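Local coordinates for protein GH18 chiitnase (Pseudoalteromonas aurantia, PDB 6K7Z) that probably cleaves chitin from within the chain, as an endo-acting chitinase of glycoside hydrolase family 18, at residues S90-A101 / F133-R144; V219-D229 / G255-D265. All blocks are in the same frame, centred on the assembly; numbering follows the deposited sequence.

Contact 1 of 2, residues S90-A101 / F133-R144; sequences SEDTAKLADSLA and FLISLTQELRKR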
loop_
_atom_site.group_PDB
_atom_site.type_symbol
_atom_site.label_atom_id
_atom_site.label_comp_id
_atom_site.label_asym_id
_atom_site.label_seq_id
_atom_site.Cartn_x
_atom_site.Cartn_y
_atom_site.Cartn_z
ATOM N N SER A 90 15.522 11.972 -0.179
ATOM C CA SER A 90 15.412 12.374 1.214
ATOM C C SER A 90 15.986 13.757 1.454
ATOM O O SER A 90 15.671 14.369 2.477
ATOM C CB SER A 90 16.123 11.371 2.120
ATOM O OG SER A 90 17.536 11.491 1.985
ATOM N N GLU A 91 16.826 14.249 0.540
ATOM C CA GLU A 91 17.405 15.581 0.662
ATOM C C GLU A 91 16.485 16.680 0.144
ATOM O O GLU A 91 16.792 17.861 0.349
ATOM C CB GLU A 91 18.752 15.628 -0.069
ATOM C CG GLU A 91 19.744 14.597 0.486
ATOM C CD GLU A 91 20.989 14.432 -0.367
ATOM O OE1 GLU A 91 20.985 14.881 -1.533
ATOM O OE2 GLU A 91 21.972 13.846 0.139
ATOM N N ASP A 92 15.363 16.328 -0.495
ATOM C CA ASP A 92 14.383 17.329 -0.910
ATOM C C ASP A 92 12.987 16.715 -1.000
ATOM O O ASP A 92 12.447 16.525 -2.098
ATOM C CB ASP A 92 14.803 17.966 -2.240
ATOM C CG ASP A 92 14.059 19.260 -2.539
ATOM O OD1 ASP A 92 12.999 19.511 -1.932
ATOM O OD2 ASP A 92 14.542 20.033 -3.393
ATOM N N THR A 93 12.388 16.410 0.155
ATOM C CA THR A 93 11.063 15.794 0.161
ATOM C C THR A 93 9.992 16.736 -0.365
ATOM O O THR A 93 8.969 16.274 -0.875
ATOM C CB THR A 93 10.689 15.330 1.573
ATOM O OG1 THR A 93 10.638 16.466 2.455
ATOM C CG2 THR A 93 11.711 14.334 2.077
ATOM N N ALA A 94 10.187 18.052 -0.242
ATOM C CA ALA A 94 9.157 18.963 -0.724
ATOM C C ALA A 94 9.040 18.883 -2.238
ATOM O O ALA A 94 7.936 18.933 -2.786
ATOM C CB ALA A 94 9.456 20.392 -0.268
ATOM N N LYS A 95 10.174 18.734 -2.923
ATOM C CA LYS A 95 10.162 18.599 -4.371
ATOM C C LYS A 95 9.499 17.297 -4.786
ATOM O O LYS A 95 8.691 17.276 -5.724
ATOM C CB LYS A 95 11.591 18.679 -4.910
ATOM C CG LYS A 95 11.689 18.637 -6.419
ATOM C CD LYS A 95 13.102 18.986 -6.902
ATOM C CE LYS A 95 13.121 19.164 -8.422
ATOM N NZ LYS A 95 14.492 19.328 -9.000
ATOM N N LEU A 96 9.833 16.202 -4.098
ATOM C CA LEU A 96 9.173 14.928 -4.350
ATOM C C LEU A 96 7.672 15.042 -4.107
ATOM O O LEU A 96 6.858 14.628 -4.946
ATOM C CB LEU A 96 9.790 13.844 -3.463
ATOM C CG LEU A 96 9.146 12.457 -3.535
ATOM C CD1 LEU A 96 9.244 11.900 -4.945
ATOM C CD2 LEU A 96 9.785 11.498 -2.539
ATOM N N ALA A 97 7.289 15.641 -2.974
ATOM C CA ALA A 97 5.871 15.796 -2.664
ATOM C C ALA A 97 5.145 16.557 -3.760
ATOM O O ALA A 97 4.032 16.187 -4.154
ATOM C CB ALA A 97 5.698 16.508 -1.325
ATOM N N ASP A 98 5.765 17.625 -4.274
ATOM C CA ASP A 98 5.115 18.418 -5.309
ATOM C C ASP A 98 4.936 17.613 -6.584
ATOM O O ASP A 98 3.883 17.685 -7.230
ATOM C CB ASP A 98 5.920 19.684 -5.596
ATOM C CG ASP A 98 5.417 20.415 -6.828
ATOM O OD1 ASP A 98 4.377 21.103 -6.727
ATOM O OD2 ASP A 98 6.047 20.283 -7.903
ATOM N N SER A 99 5.951 16.832 -6.962
ATOM C CA SER A 99 5.816 15.967 -8.132
ATOM C C SER A 99 4.693 14.950 -7.948
ATOM O O SER A 99 3.894 14.714 -8.863
ATOM C CB SER A 99 7.139 15.260 -8.411
ATOM O OG SER A 99 8.171 16.200 -8.657
ATOM N N LEU A 100 4.626 14.319 -6.773
ATOM C CA LEU A 100 3.579 13.329 -6.529
ATOM C C LEU A 100 2.195 13.977 -6.525
ATOM O O LEU A 100 1.253 13.471 -7.156
ATOM C CB LEU A 100 3.836 12.609 -5.204
ATOM C CG LEU A 100 4.976 11.587 -5.132
ATOM C CD1 LEU A 100 5.166 11.130 -3.697
ATOM C CD2 LEU A 100 4.702 10.385 -6.016
ATOM N N ALA A 101 2.048 15.083 -5.791
ATOM C CA ALA A 101 0.764 15.777 -5.735
ATOM C C ALA A 101 0.317 16.213 -7.121
ATOM O O ALA A 101 -0.858 16.063 -7.478
ATOM C CB ALA A 101 0.852 16.983 -4.794
ATOM N N PHE A 133 12.536 10.495 6.580
ATOM C CA PHE A 133 12.109 10.659 5.195
ATOM C C PHE A 133 10.608 10.444 5.067
ATOM O O PHE A 133 9.892 11.270 4.487
ATOM C CB PHE A 133 12.869 9.688 4.295
ATOM C CG PHE A 133 12.295 9.579 2.907
ATOM C CD1 PHE A 133 12.328 10.662 2.040
ATOM C CD2 PHE A 133 11.731 8.390 2.462
ATOM C CE1 PHE A 133 11.807 10.563 0.763
ATOM C CE2 PHE A 133 11.201 8.277 1.185
ATOM C CZ PHE A 133 11.235 9.367 0.328
ATOM N N LEU A 134 10.113 9.334 5.613
ATOM C CA LEU A 134 8.689 9.049 5.523
ATOM C C LEU A 134 7.869 10.068 6.301
ATOM O O LEU A 134 6.783 10.459 5.868
ATOM C CB LEU A 134 8.430 7.640 6.025
ATOM C CG LEU A 134 9.063 6.595 5.117
ATOM C CD1 LEU A 134 8.982 5.247 5.807
ATOM C CD2 LEU A 134 8.343 6.550 3.782
ATOM N N ILE A 135 8.375 10.513 7.448
ATOM C CA ILE A 135 7.679 11.549 8.211
ATOM C C ILE A 135 7.581 12.836 7.400
ATOM O O ILE A 135 6.498 13.410 7.249
ATOM C CB ILE A 135 8.389 11.778 9.554
ATOM C CG1 ILE A 135 8.120 10.587 10.473
ATOM C CG2 ILE A 135 7.976 13.116 10.190
ATOM C CD1 ILE A 135 9.043 10.520 11.665
ATOM N N SER A 136 8.706 13.305 6.869
ATOM C CA SER A 136 8.696 14.548 6.092
ATOM C C SER A 136 7.882 14.405 4.813
ATOM O O SER A 136 7.112 15.304 4.455
ATOM C CB SER A 136 10.127 14.979 5.767
ATOM O OG SER A 136 10.110 16.123 4.918
ATOM N N LEU A 137 8.062 13.297 4.086
ATOM C CA LEU A 137 7.279 13.098 2.871
ATOM C C LEU A 137 5.783 13.095 3.171
ATOM O O LEU A 137 4.998 13.723 2.450
ATOM C CB LEU A 137 7.688 11.799 2.178
ATOM C CG LEU A 137 6.884 11.482 0.916
ATOM C CD1 LEU A 137 7.072 12.565 -0.141
ATOM C CD2 LEU A 137 7.240 10.092 0.361
ATOM N N THR A 138 5.369 12.417 4.246
ATOM C CA THR A 138 3.948 12.402 4.578
ATOM C C THR A 138 3.434 13.807 4.867
ATOM O O THR A 138 2.379 14.202 4.358
ATOM C CB THR A 138 3.683 11.470 5.762
ATOM O OG1 THR A 138 3.989 10.120 5.387
ATOM C CG2 THR A 138 2.223 11.541 6.180
ATOM N N GLN A 139 4.191 14.596 5.637
ATOM C CA GLN A 139 3.746 15.940 5.980
ATOM C C GLN A 139 3.615 16.806 4.734
ATOM O O GLN A 139 2.616 17.513 4.555
ATOM C CB GLN A 139 4.720 16.571 6.975
ATOM C CG GLN A 139 4.604 16.024 8.390
ATOM C CD GLN A 139 5.716 16.511 9.305
ATOM O OE1 GLN A 139 6.791 16.894 8.845
ATOM N NE2 GLN A 139 5.463 16.487 10.610
ATOM N N GLU A 140 4.619 16.762 3.858
ATOM C CA GLU A 140 4.597 17.606 2.671
ATOM C C GLU A 140 3.509 17.171 1.705
ATOM O O GLU A 140 2.881 18.005 1.043
ATOM C CB GLU A 140 5.962 17.576 1.989
ATOM C CG GLU A 140 7.089 18.075 2.859
ATOM C CD GLU A 140 7.057 19.579 3.021
ATOM O OE1 GLU A 140 6.196 20.236 2.382
ATOM O OE2 GLU A 140 7.904 20.100 3.768
ATOM N N LEU A 141 3.275 15.866 1.608
ATOM C CA LEU A 141 2.224 15.370 0.731
ATOM C C LEU A 141 0.849 15.758 1.260
ATOM O O LEU A 141 -0.021 16.189 0.491
ATOM C CB LEU A 141 2.364 13.854 0.601
ATOM C CG LEU A 141 1.948 13.084 -0.647
ATOM C CD1 LEU A 141 2.388 13.771 -1.917
ATOM C CD2 LEU A 141 2.562 11.689 -0.561
ATOM N N ARG A 142 0.650 15.624 2.574
ATOM C CA ARG A 142 -0.641 15.918 3.187
ATOM C C ARG A 142 -0.974 17.396 3.088
ATOM O O ARG A 142 -2.147 17.762 2.942
ATOM C CB ARG A 142 -0.635 15.464 4.652
ATOM C CG ARG A 142 -1.932 15.733 5.403
ATOM C CD ARG A 142 -3.125 15.176 4.630
ATOM N NE ARG A 142 -3.337 13.768 4.915
ATOM C CZ ARG A 142 -4.072 12.957 4.161
ATOM N NH1 ARG A 142 -4.655 13.410 3.062
ATOM N NH2 ARG A 142 -4.221 11.690 4.506
ATOM N N LYS A 143 0.055 18.244 3.154
ATOM C CA LYS A 143 -0.099 19.670 2.903
ATOM C C LYS A 143 -0.730 19.923 1.539
ATOM O O LYS A 143 -1.647 20.745 1.410
ATOM C CB LYS A 143 1.276 20.330 3.015
ATOM C CG LYS A 143 1.311 21.822 2.767
ATOM C CD LYS A 143 2.761 22.318 2.673
ATOM C CE LYS A 143 3.541 22.028 3.946
ATOM N NZ LYS A 143 4.999 22.349 3.773
ATOM N N ARG A 144 -0.281 19.190 0.516
ATOM C CA ARG A 144 -0.730 19.392 -0.856
ATOM C C ARG A 144 -1.975 18.591 -1.213
ATOM O O ARG A 144 -2.684 18.971 -2.153
ATOM C CB ARG A 144 0.410 19.047 -1.822
ATOM C CG ARG A 144 1.653 19.896 -1.576
ATOM C CD ARG A 144 2.916 19.314 -2.182
ATOM N NE ARG A 144 3.997 20.305 -2.217
ATOM C CZ ARG A 144 4.784 20.606 -1.185
ATOM N NH1 ARG A 144 4.630 20.000 -0.016
ATOM N NH2 ARG A 144 5.736 21.514 -1.319
#
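Thr93 and Ser136 meet hydroxyl to hydroxyl, with a short hydrogen bond of 2.5 Å between Thr93 OG1 and Ser136 OG that either could donate. The first torsion of Thr93 (62°) tucks OG1 between its own backbone N and carbonyl carbon, and CG2 is thereby turned to Phe133, lying 3.7 Å from CD1 of that ring. Threonine suits the place because one branch supplies a polar grip and the other an apolar surface. Phe133 sets off to the side, but with CG anti to the backbone N (168°) its ring swings back to the helix opposite, where Leu96 CD2 comes up to the ring edge, 3.9 Å from CZ.

Deeper in, Leu137 is a knob in a hole made by Thr93, Leu96, Ala97 and Leu100; its CD1 lies 3.8 Å from Leu96 CD2. Ala97 answers as a knob among Leu137, Glu140, Leu141 and Arg144, its CB 3.5 Å from Glu140 CB. Alanine's small size allows the axes to close to 8.6 Å here.

Toward solvent, Arg144 stretches out from CG to NE across the alanines, its CB 3.6 Å from Ala101 CB. One face of the guanidinium lies over Ala97 CB and Ala94 O. Its NH1 donates, essentially in the guanidinium plane, to Glu140 O and, at 2.9 Å, to Glu140 OE1, so the group's rotation is fixed. Glu140 OE1 also receives Lys143 NZ, forming a small salt-bridge network near the surface.

A crossing angle of -44° with pairs spaced four residues apart (Thr93 with Leu137, Ala97 with Leu141) is consistent with ridges-into-grooves packing; it joins two consecutive outer helices of a TIM barrel, those after strands 71-77 and 111-115.

Contact 2 of 2, residues V219-D229 / G255-D265; sequences VIAGFPVTQND and GGIMNWQFSSD
Ala221 and Ile257, Gly222 and Met258, Phe223 and Asn259, and Pro224 and Trp260 pair in parallel register. Five backbone hydrogen bonds tie the strands, from Ala221 N to Gly256 O (3.0 Å) up to Val225 N with Trp260 O (3.0 Å), and CA-H...O contacts such as Asn259 CA to Phe223 O reinforce them. Gly256 adopts backbone angles that only glycine tolerates readily.

Apolar packing differs on the two faces. Ile257 CD1 comes to the edge of the Phe223 ring, 3.8 Å from CE2. On the other face Met258, bent at its second and third torsions, folds its CE back to 3.7 Å from Gly222 CA; having no side chain, Gly222 lets this methyl lie close.

Beyond the strands the polar work falls to Asp229. Its OD1 accepts Ser264 OG at 2.6 Å on the syn lone pair, while OD2 takes Thr226 N on the anti lone pair and Thr226 OG1 from above the carboxylate plane. A water joins OD1 to Gln261 NE2 and, weakly, Trp260 NE1. The peptide between Trp260 and Gln261 is cis, a non-proline feature known from other family 18 chitinases.

The pair closes the beta-alpha-beta unit built with helix 237-251. Strand 183-187 flanks it at Ile220 and strand 3-8 at Ile257, while Trp270 of helix 269-277 packs against Val225, Ile257 and Asn259.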
loop_
_atom_site.group_PDB
_atom_site.type_symbol
_atom_site.label_atom_id
_atom_site.label_comp_id
_atom_site.label_asym_id
_atom_site.label_seq_id
_atom_site.Cartn_x
_atom_site.Cartn_y
_atom_site.Cartn_z
ATOM N N VAL A 219 -5.431 0.059 9.969
ATOM C CA VAL A 219 -4.529 -1.054 9.693
ATOM C C VAL A 219 -5.272 -2.066 8.833
ATOM O O VAL A 219 -6.300 -2.613 9.255
ATOM C CB VAL A 219 -3.996 -1.701 10.979
ATOM C CG1 VAL A 219 -2.932 -2.747 10.628
ATOM C CG2 VAL A 219 -3.420 -0.627 11.930
ATOM N N ILE A 220 -4.754 -2.299 7.627
ATOM C CA ILE A 220 -5.329 -3.231 6.655
ATOM C C ILE A 220 -4.394 -4.428 6.553
ATOM O O ILE A 220 -3.180 -4.257 6.393
ATOM C CB ILE A 220 -5.499 -2.573 5.271
ATOM C CG1 ILE A 220 -6.158 -1.196 5.382
ATOM C CG2 ILE A 220 -6.255 -3.482 4.318
ATOM C CD1 ILE A 220 -7.573 -1.220 5.887
ATOM N N ALA A 221 -4.953 -5.634 6.607
ATOM C CA ALA A 221 -4.145 -6.847 6.533
ATOM C C ALA A 221 -4.034 -7.302 5.083
ATOM O O ALA A 221 -5.051 -7.559 4.432
ATOM C CB ALA A 221 -4.748 -7.948 7.401
ATOM N N GLY A 222 -2.809 -7.405 4.575
ATOM C CA GLY A 222 -2.562 -7.669 3.155
ATOM C C GLY A 222 -2.045 -9.080 2.918
ATOM O O GLY A 222 -1.223 -9.591 3.694
ATOM N N PHE A 223 -2.506 -9.695 1.826
ATOM C CA PHE A 223 -2.205 -11.097 1.529
ATOM C C PHE A 223 -2.012 -11.301 0.034
ATOM O O PHE A 223 -2.564 -10.545 -0.772
ATOM C CB PHE A 223 -3.336 -12.019 2.013
ATOM C CG PHE A 223 -3.532 -11.980 3.488
ATOM C CD1 PHE A 223 -2.720 -12.732 4.320
ATOM C CD2 PHE A 223 -4.491 -11.155 4.055
ATOM C CE1 PHE A 223 -2.878 -12.673 5.688
ATOM C CE2 PHE A 223 -4.651 -11.098 5.433
ATOM C CZ PHE A 223 -3.849 -11.858 6.244
ATOM N N PRO A 224 -1.269 -12.338 -0.363
ATOM C CA PRO A 224 -1.214 -12.701 -1.785
ATOM C C PRO A 224 -2.469 -13.457 -2.186
ATOM O O PRO A 224 -3.003 -14.254 -1.410
ATOM C CB PRO A 224 0.017 -13.615 -1.882
ATOM C CG PRO A 224 0.398 -13.963 -0.470
ATOM C CD PRO A 224 -0.554 -13.311 0.485
ATOM N N VAL A 225 -2.938 -13.209 -3.412
ATOM C CA VAL A 225 -4.124 -13.916 -3.892
ATOM C C VAL A 225 -3.793 -15.375 -4.156
ATOM O O VAL A 225 -4.502 -16.279 -3.702
ATOM C CB VAL A 225 -4.700 -13.241 -5.145
ATOM C CG1 VAL A 225 -5.919 -14.009 -5.650
ATOM C CG2 VAL A 225 -5.056 -11.789 -4.846
ATOM N N THR A 226 -2.718 -15.622 -4.893
ATOM C CA THR A 226 -2.302 -16.967 -5.262
ATOM C C THR A 226 -0.882 -17.240 -4.803
ATOM O O THR A 226 -0.126 -16.332 -4.434
ATOM C CB THR A 226 -2.340 -17.180 -6.773
ATOM O OG1 THR A 226 -1.381 -16.300 -7.392
ATOM C CG2 THR A 226 -3.749 -16.933 -7.329
ATOM N N GLN A 227 -0.492 -18.500 -4.922
ATOM C CA GLN A 227 0.837 -18.874 -4.583
ATOM C C GLN A 227 1.912 -18.095 -5.391
ATOM O O GLN A 227 2.962 -17.841 -4.893
ATOM C CB GLN A 227 1.033 -20.347 -4.879
ATOM C CG GLN A 227 2.483 -20.827 -4.826
ATOM C CD GLN A 227 3.121 -20.901 -6.204
ATOM O OE1 GLN A 227 2.604 -21.528 -7.130
ATOM N NE2 GLN A 227 4.278 -20.298 -6.324
ATOM N N ASN A 228 1.643 -17.783 -6.644
ATOM C CA ASN A 228 2.668 -17.113 -7.447
ATOM C C ASN A 228 2.760 -15.632 -7.137
ATOM O O ASN A 228 3.601 -14.949 -7.729
ATOM C CB ASN A 228 2.410 -17.308 -8.959
ATOM C CG ASN A 228 3.601 -16.903 -9.832
ATOM O OD1 ASN A 228 3.533 -15.927 -10.579
ATOM N ND2 ASN A 228 4.696 -17.639 -9.723
ATOM N N ASP A 229 1.943 -15.130 -6.213
ATOM C CA ASP A 229 1.943 -13.703 -5.897
ATOM C C ASP A 229 2.963 -13.314 -4.836
ATOM O O ASP A 229 3.192 -12.117 -4.630
ATOM C CB ASP A 229 0.539 -13.267 -5.459
ATOM C CG ASP A 229 -0.434 -13.185 -6.631
ATOM O OD1 ASP A 229 -0.119 -12.494 -7.635
ATOM O OD2 ASP A 229 -1.512 -13.807 -6.548
ATOM N N GLY A 255 -9.796 -3.350 10.121
ATOM C CA GLY A 255 -9.803 -2.242 9.184
ATOM C C GLY A 255 -10.043 -2.674 7.751
ATOM O O GLY A 255 -10.694 -1.958 6.985
ATOM N N GLY A 256 -9.514 -3.822 7.362
ATOM C CA GLY A 256 -9.796 -4.326 6.033
ATOM C C GLY A 256 -8.773 -5.349 5.581
ATOM O O GLY A 256 -7.912 -5.789 6.347
ATOM N N ILE A 257 -8.896 -5.710 4.298
ATOM C CA ILE A 257 -8.053 -6.707 3.649
ATOM C C ILE A 257 -7.519 -6.123 2.355
ATOM O O ILE A 257 -8.293 -5.610 1.539
ATOM C CB ILE A 257 -8.827 -8.002 3.350
ATOM C CG1 ILE A 257 -9.224 -8.698 4.651
ATOM C CG2 ILE A 257 -7.990 -8.927 2.451
ATOM C CD1 ILE A 257 -8.032 -9.267 5.422
ATOM N N MET A 258 -6.208 -6.225 2.163
ATOM C CA MET A 258 -5.523 -5.830 0.938
ATOM C C MET A 258 -5.027 -7.084 0.231
ATOM O O MET A 258 -4.793 -8.112 0.873
ATOM C CB MET A 258 -4.350 -4.884 1.258
ATOM C CG MET A 258 -3.467 -4.517 0.050
ATOM S SD MET A 258 -2.106 -5.693 -0.178
ATOM C CE MET A 258 -0.916 -5.126 1.029
ATOM N N ASN A 259 -4.891 -7.030 -1.092
ATOM C CA ASN A 259 -4.266 -8.158 -1.770
ATOM C C ASN A 259 -3.251 -7.693 -2.801
ATOM O O ASN A 259 -3.333 -6.592 -3.361
ATOM C CB ASN A 259 -5.295 -9.111 -2.429
ATOM C CG ASN A 259 -5.951 -8.528 -3.672
ATOM O OD1 ASN A 259 -5.290 -8.215 -4.665
ATOM N ND2 ASN A 259 -7.273 -8.440 -3.636
ATOM N N TRP A 260 -2.270 -8.557 -3.010
ATOM C CA TRP A 260 -1.378 -8.487 -4.158
ATOM C C TRP A 260 -1.661 -9.760 -4.941
ATOM O O TRP A 260 -1.450 -10.847 -4.399
ATOM C CB TRP A 260 0.098 -8.421 -3.726
ATOM C CG TRP A 260 1.027 -8.321 -4.897
ATOM C CD1 TRP A 260 1.560 -9.358 -5.621
ATOM C CD2 TRP A 260 1.480 -7.117 -5.525
ATOM N NE1 TRP A 260 2.343 -8.866 -6.643
ATOM C CE2 TRP A 260 2.309 -7.493 -6.606
ATOM C CE3 TRP A 260 1.284 -5.757 -5.263
ATOM C CZ2 TRP A 260 2.934 -6.552 -7.436
ATOM C CZ3 TRP A 260 1.901 -4.829 -6.080
ATOM C CH2 TRP A 260 2.716 -5.226 -7.158
ATOM N N GLN A 261 -2.187 -9.675 -6.157
ATOM C CA GLN A 261 -2.591 -8.452 -6.834
ATOM C C GLN A 261 -3.838 -8.757 -7.665
ATOM O O GLN A 261 -4.193 -9.929 -7.858
ATOM C CB GLN A 261 -1.466 -7.918 -7.732
ATOM C CG GLN A 261 -1.015 -8.897 -8.828
ATOM C CD GLN A 261 -0.082 -8.246 -9.840
ATOM O OE1 GLN A 261 -0.406 -7.207 -10.420
ATOM N NE2 GLN A 261 1.089 -8.848 -10.043
ATOM N N PHE A 262 -4.464 -7.696 -8.185
ATOM C CA PHE A 262 -5.773 -7.801 -8.829
ATOM C C PHE A 262 -5.814 -8.873 -9.916
ATOM O O PHE A 262 -6.732 -9.704 -9.956
ATOM C CB PHE A 262 -6.155 -6.434 -9.404
ATOM C CG PHE A 262 -7.457 -6.439 -10.129
ATOM C CD1 PHE A 262 -8.657 -6.454 -9.424
ATOM C CD2 PHE A 262 -7.488 -6.452 -11.516
ATOM C CE1 PHE A 262 -9.866 -6.481 -10.096
ATOM C CE2 PHE A 262 -8.692 -6.464 -12.200
ATOM C CZ PHE A 262 -9.882 -6.469 -11.495
ATOM N N SER A 263 -4.843 -8.860 -10.826
ATOM C CA SER A 263 -4.960 -9.719 -12.006
ATOM C C SER A 263 -4.691 -11.187 -11.709
ATOM O O SER A 263 -4.741 -12.013 -12.632
ATOM C CB SER A 263 -4.015 -9.233 -13.102
ATOM O OG SER A 263 -4.591 -8.131 -13.781
ATOM N N SER A 264 -4.423 -11.538 -10.461
ATOM C CA SER A 264 -4.277 -12.936 -10.082
ATOM C C SER A 264 -5.589 -13.573 -9.641
ATOM O O SER A 264 -5.621 -14.790 -9.413
ATOM C CB SER A 264 -3.265 -13.070 -8.948
ATOM O OG SER A 264 -1.989 -12.663 -9.372
ATOM N N ASP A 265 -6.656 -12.793 -9.508
ATOM C CA ASP A 265 -7.917 -13.254 -8.923
ATOM C C ASP A 265 -8.918 -13.545 -10.035
ATOM O O ASP A 265 -9.571 -12.639 -10.555
ATOM C CB ASP A 265 -8.480 -12.224 -7.959
ATOM C CG ASP A 265 -9.817 -12.635 -7.402
ATOM O OD1 ASP A 265 -10.151 -13.849 -7.489
ATOM O OD2 ASP A 265 -10.527 -11.761 -6.870
HETATM O O HOH W 1 2.066 -11.218 -8.549
#

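In the fold
Contact 1 belongs to the outer layer of the barrel and contact 2 to its wall, on opposite sides of the chain's centre. The first uses helices 93-106 and 130-144, the second strands 219-224 and 256-260; their centres are about 27 Å apart, their nearest atoms about 13 Å, and they do not touch. Contact 2 is the more buried: main-chain hydrogen bonds fix its register, and the carboxylate of Asp229 and its hydroxyl partners lie in the loops that follow the strands. Contact 1 is only partly buried, relies on interlocking side chains, and carries its charges on its more exposed side. Both join neighbouring elements of the repeating strand-helix pattern, one between helices and the other between strands.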